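Local coordinates for nicastrin (Dictyostelium purpureum, PDB 4R12), which probably serves as an essential subunit of gamma-secretase, the membrane protease complex that cleaves integral membrane proteins such as Notch receptors and the amyloid precursor protein, at residues A[99-104]-A[416-421]; A[105-110]-A[410-415]. All blocks are in the same frame, centred on the assembly; numbering follows the deposited sequence.

Both contacts join the same two loops, one following strand 90-96 in the small lobe and the other running from strand 397-401 to helix 427-441 in the large lobe, and their centres lie about 10 Å apart. Interaction 2 is the buried part; the chain between the segments of interaction 1, which lies nearer the surface between two N-glycans, contains both of its segments. Tyrosines of 410-415 reach back across the boundary: Tyr-411 OH lies 2.7 Å from Tyr-104 O and Tyr-414 OH 2.7 Å from Lys-102 NZ, both probable hydrogen bonds. The sugar near Tyr-104 belongs to the glycan on Asn-78, the one beside Asp-99 to that on Asn-148.

Interaction 1. Residues A[99-104]-A[416-421]; sequences DTKKTY and QDDNEN. With NAG (2-acetamido-2-deoxy-beta-D-glucopyranose), chain D; NAG (2-acetamido-2-deoxy-beta-D-glucopyranose), chain C.
The carboxamide of Gln-416 faces the backbone of Lys-102 and pairs with both of its polar groups. Gln-416 OE1 accepts from Lys-102 N at 2.8 Å, with the donor tilted 21° from the carbonyl plane. Gln-416 NE2 returns a bond of 3.1 Å to Lys-102 O; it is practically straight (179°), lies in the amide plane and uses a carbonyl lone pair. The two bonds hold the amide against turning about its last torsion. CG of Gln-416 stands opposite the backbone N (chi1 -157°) and the chain runs on extended, which carries the amide out to the neighbouring loop. With an alanine here, the N-H and C=O of Lys-102 would probably both lose these partners. The paired amide joins a loop of the small lobe to one of the aminopeptidase-like large lobe, consistent with the nicastrin fold, in which an extension of the small lobe reaches over the large one. Lys-101 crosses the glutamine obliquely, its CB 3.6 Å from Gln-416 NE2. Its chain runs straight as far as CE and bends at the last torsion, bringing the ammonium group among acids. Asp-418 comes at it from the opposite direction, but the modelled separation is implausibly short, and the details of that salt bridge are doubtful. As modelled, Glu-420 OE1 makes a long salt bridge of 3.8 Å to Lys-101 NZ, whose place is uncertain. A glycan packs at the base of this lysine: C8 of the NAG next to Asn-148 lies 3.5 Å from Lys-101 CG, and N2 of the same sugar donates to Asp-99 O at 3.0 Å. The carboxylate of Asp-99 is turned to Arg-155 of helix 148-160.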
# COMPACT_ATOMS: atom_id res chain seq x y z
N ASP A 99 -7.38 -18.93 10.71
CA ASP A 99 -8.75 -19.47 10.68
C ASP A 99 -9.65 -18.75 11.69
O ASP A 99 -10.88 -18.81 11.59
CB ASP A 99 -8.78 -20.99 10.92
CG ASP A 99 -8.03 -21.42 12.17
OD1 ASP A 99 -7.07 -20.73 12.60
OD2 ASP A 99 -8.41 -22.47 12.74
N THR A 100 -9.03 -18.06 12.64
CA THR A 100 -9.72 -17.13 13.53
C THR A 100 -9.03 -15.76 13.46
O THR A 100 -7.88 -15.66 13.04
CB THR A 100 -9.72 -17.60 14.98
OG1 THR A 100 -8.37 -17.67 15.46
CG2 THR A 100 -10.40 -18.97 15.12
N LYS A 101 -9.74 -14.72 13.88
CA LYS A 101 -9.22 -13.35 13.90
C LYS A 101 -8.85 -12.94 15.31
O LYS A 101 -9.22 -13.62 16.26
CB LYS A 101 -10.27 -12.36 13.37
CG LYS A 101 -10.54 -12.41 11.88
CD LYS A 101 -11.68 -11.43 11.56
CE LYS A 101 -12.04 -11.43 10.08
NZ LYS A 101 -11.16 -10.50 9.33
N LYS A 102 -8.14 -11.83 15.46
CA LYS A 102 -7.89 -11.31 16.81
C LYS A 102 -9.18 -10.75 17.38
O LYS A 102 -9.96 -10.14 16.67
CB LYS A 102 -6.81 -10.23 16.82
CG LYS A 102 -5.39 -10.77 16.75
CD LYS A 102 -4.37 -9.64 16.94
CE LYS A 102 -2.97 -10.19 17.26
NZ LYS A 102 -2.46 -11.09 16.17
N THR A 103 -9.40 -10.95 18.67
CA THR A 103 -10.59 -10.41 19.33
C THR A 103 -10.33 -9.04 19.96
O THR A 103 -11.15 -8.52 20.72
CB THR A 103 -11.09 -11.36 20.42
OG1 THR A 103 -10.05 -11.57 21.38
CG2 THR A 103 -11.49 -12.70 19.81
N TYR A 104 -9.18 -8.45 19.65
CA TYR A 104 -8.83 -7.14 20.18
C TYR A 104 -8.16 -6.29 19.12
O TYR A 104 -7.64 -6.83 18.14
CB TYR A 104 -7.92 -7.28 21.41
CG TYR A 104 -6.67 -8.12 21.20
CD1 TYR A 104 -5.51 -7.55 20.67
CD2 TYR A 104 -6.64 -9.46 21.58
CE1 TYR A 104 -4.35 -8.31 20.49
CE2 TYR A 104 -5.48 -10.23 21.42
CZ TYR A 104 -4.34 -9.64 20.87
OH TYR A 104 -3.19 -10.38 20.71
N GLN A 416 -5.48 -8.03 9.50
CA GLN A 416 -6.88 -7.90 9.85
C GLN A 416 -7.51 -6.57 9.39
O GLN A 416 -8.69 -6.34 9.63
CB GLN A 416 -7.07 -8.07 11.35
CG GLN A 416 -8.48 -8.50 11.75
CD GLN A 416 -8.54 -9.15 13.13
OE1 GLN A 416 -7.65 -9.90 13.51
NE2 GLN A 416 -9.62 -8.87 13.86
N ASP A 417 -6.74 -5.72 8.72
CA ASP A 417 -7.28 -4.54 8.08
C ASP A 417 -7.88 -4.98 6.74
O ASP A 417 -7.31 -4.75 5.67
CB ASP A 417 -6.20 -3.47 7.89
CG ASP A 417 -6.76 -2.17 7.33
OD1 ASP A 417 -8.00 -2.02 7.23
OD2 ASP A 417 -5.93 -1.27 7.00
N ASP A 418 -9.04 -5.62 6.83
CA ASP A 418 -9.64 -6.30 5.68
C ASP A 418 -11.07 -5.80 5.43
O ASP A 418 -11.47 -4.76 5.97
CB ASP A 418 -9.60 -7.83 5.89
CG ASP A 418 -10.36 -8.27 7.14
OD1 ASP A 418 -11.17 -7.49 7.69
OD2 ASP A 418 -10.13 -9.42 7.58
N ASN A 419 -11.85 -6.55 4.64
CA ASN A 419 -13.17 -6.04 4.24
C ASN A 419 -14.10 -5.85 5.43
O ASN A 419 -15.01 -5.02 5.37
CB ASN A 419 -13.85 -6.93 3.15
CG ASN A 419 -14.15 -8.36 3.60
OD1 ASN A 419 -14.05 -8.72 4.77
ND2 ASN A 419 -14.54 -9.19 2.64
N GLU A 420 -13.86 -6.60 6.51
CA GLU A 420 -14.67 -6.47 7.71
C GLU A 420 -14.21 -5.31 8.61
O GLU A 420 -14.85 -5.01 9.62
CB GLU A 420 -14.66 -7.78 8.49
CG GLU A 420 -15.43 -8.86 7.76
CD GLU A 420 -15.56 -10.14 8.54
OE1 GLU A 420 -14.90 -10.26 9.60
OE2 GLU A 420 -16.31 -11.03 8.10
N ASN A 421 -13.12 -4.66 8.23
CA ASN A 421 -12.60 -3.54 9.00
C ASN A 421 -13.08 -2.20 8.44
O ASN A 421 -12.74 -1.16 8.99
CB ASN A 421 -11.07 -3.59 9.03
CG ASN A 421 -10.46 -2.62 10.06
OD1 ASN A 421 -10.91 -2.55 11.20
ND2 ASN A 421 -9.43 -1.88 9.65
C1 NAG D . -12.68 -19.06 7.92
C2 NAG D . -13.25 -17.82 8.57
C3 NAG D . -14.51 -18.17 9.33
C4 NAG D . -15.47 -19.00 8.50
C5 NAG D . -14.71 -20.17 7.88
C6 NAG D . -15.51 -21.03 6.95
C7 NAG D . -11.74 -16.11 9.25
C8 NAG D . -10.91 -15.58 10.35
N2 NAG D . -12.30 -17.27 9.47
O3 NAG D . -15.09 -16.95 9.74
O4 NAG D . -16.51 -19.45 9.36
O5 NAG D . -13.69 -19.61 7.10
O6 NAG D . -15.97 -20.25 5.87
O7 NAG D . -11.89 -15.52 8.21
C1 NAG C . -0.89 -9.78 23.25
C2 NAG C . -1.81 -8.89 24.06
C3 NAG C . -2.08 -9.43 25.44
C4 NAG C . -2.53 -10.86 25.42
C5 NAG C . -1.51 -11.67 24.62
C6 NAG C . -1.85 -13.13 24.45
C7 NAG C . -1.40 -6.69 23.29
C8 NAG C . -0.54 -5.48 23.40
N2 NAG C . -1.26 -7.60 24.21
O3 NAG C . -3.07 -8.62 26.03
O4 NAG C . -2.55 -11.24 26.77
O5 NAG C . -1.29 -11.11 23.34
O6 NAG C . -3.21 -13.38 24.26
O7 NAG C . -2.16 -6.81 22.38

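Interaction 2. Residues A[105-110]-A[410-415]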
# COMPACT_ATOMS: atom_id res chain seq x y z
N PRO A 105 -8.16 -4.95 19.29
CA PRO A 105 -7.47 -4.11 18.31
C PRO A 105 -5.97 -4.35 18.34
O PRO A 105 -5.40 -4.58 19.41
CB PRO A 105 -7.80 -2.67 18.76
CG PRO A 105 -8.84 -2.80 19.84
CD PRO A 105 -8.69 -4.16 20.42
N TYR A 106 -5.32 -4.31 17.18
CA TYR A 106 -3.91 -4.63 17.13
C TYR A 106 -3.19 -4.00 15.94
O TYR A 106 -3.63 -4.14 14.80
CB TYR A 106 -3.71 -6.16 17.10
CG TYR A 106 -2.25 -6.50 17.03
CD1 TYR A 106 -1.43 -6.24 18.12
CD2 TYR A 106 -1.68 -7.01 15.87
CE1 TYR A 106 -0.09 -6.50 18.07
CE2 TYR A 106 -0.31 -7.29 15.81
CZ TYR A 106 0.47 -7.02 16.93
OH TYR A 106 1.82 -7.27 16.93
N SER A 107 -2.08 -3.31 16.21
CA SER A 107 -1.20 -2.83 15.14
C SER A 107 0.26 -3.14 15.44
O SER A 107 0.80 -2.72 16.47
CB SER A 107 -1.38 -1.32 14.92
OG SER A 107 -0.43 -0.82 13.99
N PRO A 108 0.91 -3.89 14.54
CA PRO A 108 2.34 -4.19 14.61
C PRO A 108 3.18 -3.06 14.03
O PRO A 108 4.39 -3.20 13.88
CB PRO A 108 2.48 -5.45 13.75
CG PRO A 108 1.45 -5.21 12.66
CD PRO A 108 0.30 -4.47 13.33
N ASP A 109 2.55 -1.95 13.68
CA ASP A 109 3.28 -0.87 13.02
C ASP A 109 3.76 0.17 14.04
O ASP A 109 3.76 -0.08 15.24
CB ASP A 109 2.40 -0.22 11.96
CG ASP A 109 3.19 0.22 10.74
OD1 ASP A 109 3.80 1.31 10.79
OD2 ASP A 109 3.20 -0.52 9.73
N SER A 110 4.18 1.33 13.54
CA SER A 110 4.70 2.40 14.39
C SER A 110 3.60 3.24 15.06
O SER A 110 2.50 3.35 14.53
CB SER A 110 5.61 3.31 13.56
OG SER A 110 5.93 4.50 14.25
N PRO A 410 -8.36 0.20 13.65
CA PRO A 410 -7.84 -0.54 14.80
C PRO A 410 -6.80 -1.61 14.41
O PRO A 410 -6.23 -2.26 15.29
CB PRO A 410 -9.09 -1.19 15.38
CG PRO A 410 -9.96 -1.42 14.18
CD PRO A 410 -9.69 -0.30 13.22
N TYR A 411 -6.55 -1.75 13.11
CA TYR A 411 -5.61 -2.76 12.64
C TYR A 411 -4.64 -2.17 11.63
O TYR A 411 -4.37 -2.77 10.58
CB TYR A 411 -6.37 -3.95 12.02
CG TYR A 411 -7.15 -4.71 13.06
CD1 TYR A 411 -6.50 -5.41 14.06
CD2 TYR A 411 -8.54 -4.69 13.06
CE1 TYR A 411 -7.22 -6.10 15.03
CE2 TYR A 411 -9.27 -5.38 14.03
CZ TYR A 411 -8.60 -6.07 15.01
OH TYR A 411 -9.32 -6.75 15.98
N TYR A 412 -4.08 -1.00 11.95
CA TYR A 412 -3.21 -0.34 10.99
C TYR A 412 -1.94 -1.15 10.69
O TYR A 412 -1.21 -1.54 11.59
CB TYR A 412 -2.81 1.06 11.51
CG TYR A 412 -2.00 1.82 10.49
CD1 TYR A 412 -0.62 1.70 10.45
CD2 TYR A 412 -2.63 2.63 9.56
CE1 TYR A 412 0.13 2.38 9.50
CE2 TYR A 412 -1.89 3.32 8.61
CZ TYR A 412 -0.52 3.19 8.59
OH TYR A 412 0.23 3.86 7.65
N GLY A 413 -1.68 -1.40 9.41
CA GLY A 413 -0.48 -2.10 9.00
C GLY A 413 -0.52 -3.58 9.36
O GLY A 413 0.50 -4.18 9.73
N TYR A 414 -1.69 -4.18 9.24
CA TYR A 414 -1.89 -5.53 9.74
C TYR A 414 -2.93 -6.29 8.89
O TYR A 414 -3.85 -5.67 8.35
CB TYR A 414 -2.32 -5.48 11.21
CG TYR A 414 -2.53 -6.83 11.84
CD1 TYR A 414 -1.47 -7.73 11.98
CD2 TYR A 414 -3.79 -7.20 12.31
CE1 TYR A 414 -1.67 -8.99 12.55
CE2 TYR A 414 -4.00 -8.45 12.89
CZ TYR A 414 -2.94 -9.34 13.00
OH TYR A 414 -3.16 -10.57 13.57
N GLU A 415 -2.78 -7.61 8.81
CA GLU A 415 -3.63 -8.47 7.96
C GLU A 415 -5.12 -8.34 8.25
O GLU A 415 -5.94 -8.53 7.36
CB GLU A 415 -3.22 -9.94 8.11
CG GLU A 415 -3.15 -10.38 9.56
CD GLU A 415 -3.18 -11.89 9.76
OE1 GLU A 415 -3.76 -12.60 8.92
OE2 GLU A 415 -2.64 -12.37 10.78
O HOH W 1 3.22 -3.46 9.86
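Tyr-106 drives the edge of its ring into the face of Tyr-414 in a T-shaped stack, centroids 5.1 Å apart and planes at 85°. The leading atom, Tyr-106 CD2, sits over the centre of the Tyr-414 ring, while the opposite face of that ring is backed by Glu-415 CG. Both tyrosines hold CG anti to their own backbone N, Tyr-106 with chi1 179°, which brings the edge of Tyr-106 against the face of Tyr-414. Pro-108 wedges in beside them: its CD meets Tyr-414 CB at 3.5 Å and its CG abuts Gly-413 O, while its N lies over one face of the Tyr-106 ring near the rim. At the Pro-105 end, the ring of Tyr-411 folds back against the backbone of Pro-105 and Tyr-106, and the CB atoms of Pro-105 and Pro-410 touch at 3.9 Å. Here Tyr-106 N donates to Pro-410 O at 2.9 Å, and Tyr-411 CA offers a CA-H...O contact to Tyr-106 O. Ser-107 OG gives its proton to Tyr-412 O, 2.6 Å away, and accepts from Asp-109 N, which makes an ST turn. This hydroxyl is thus gripped on the main chain of both loops, with Asn-128 as a further partner. Asp-109 lays its CB at the edge of the Tyr-412 ring, CB to CD1 3.9 Å, its carboxylate plane nearly perpendicular to the ring. A water donates to both Asp-109 OD2 and Gly-413 O, linking the two loops. Gly-413 has positive phi and lies where a CB would run into Asp-109 OD2. It fills the third position of the type II beta turn from Tyr-411 to Tyr-414, a place that classically favours glycine, and this turn of the large lobe receives the small-lobe segment carrying Pro-105 and Pro-108.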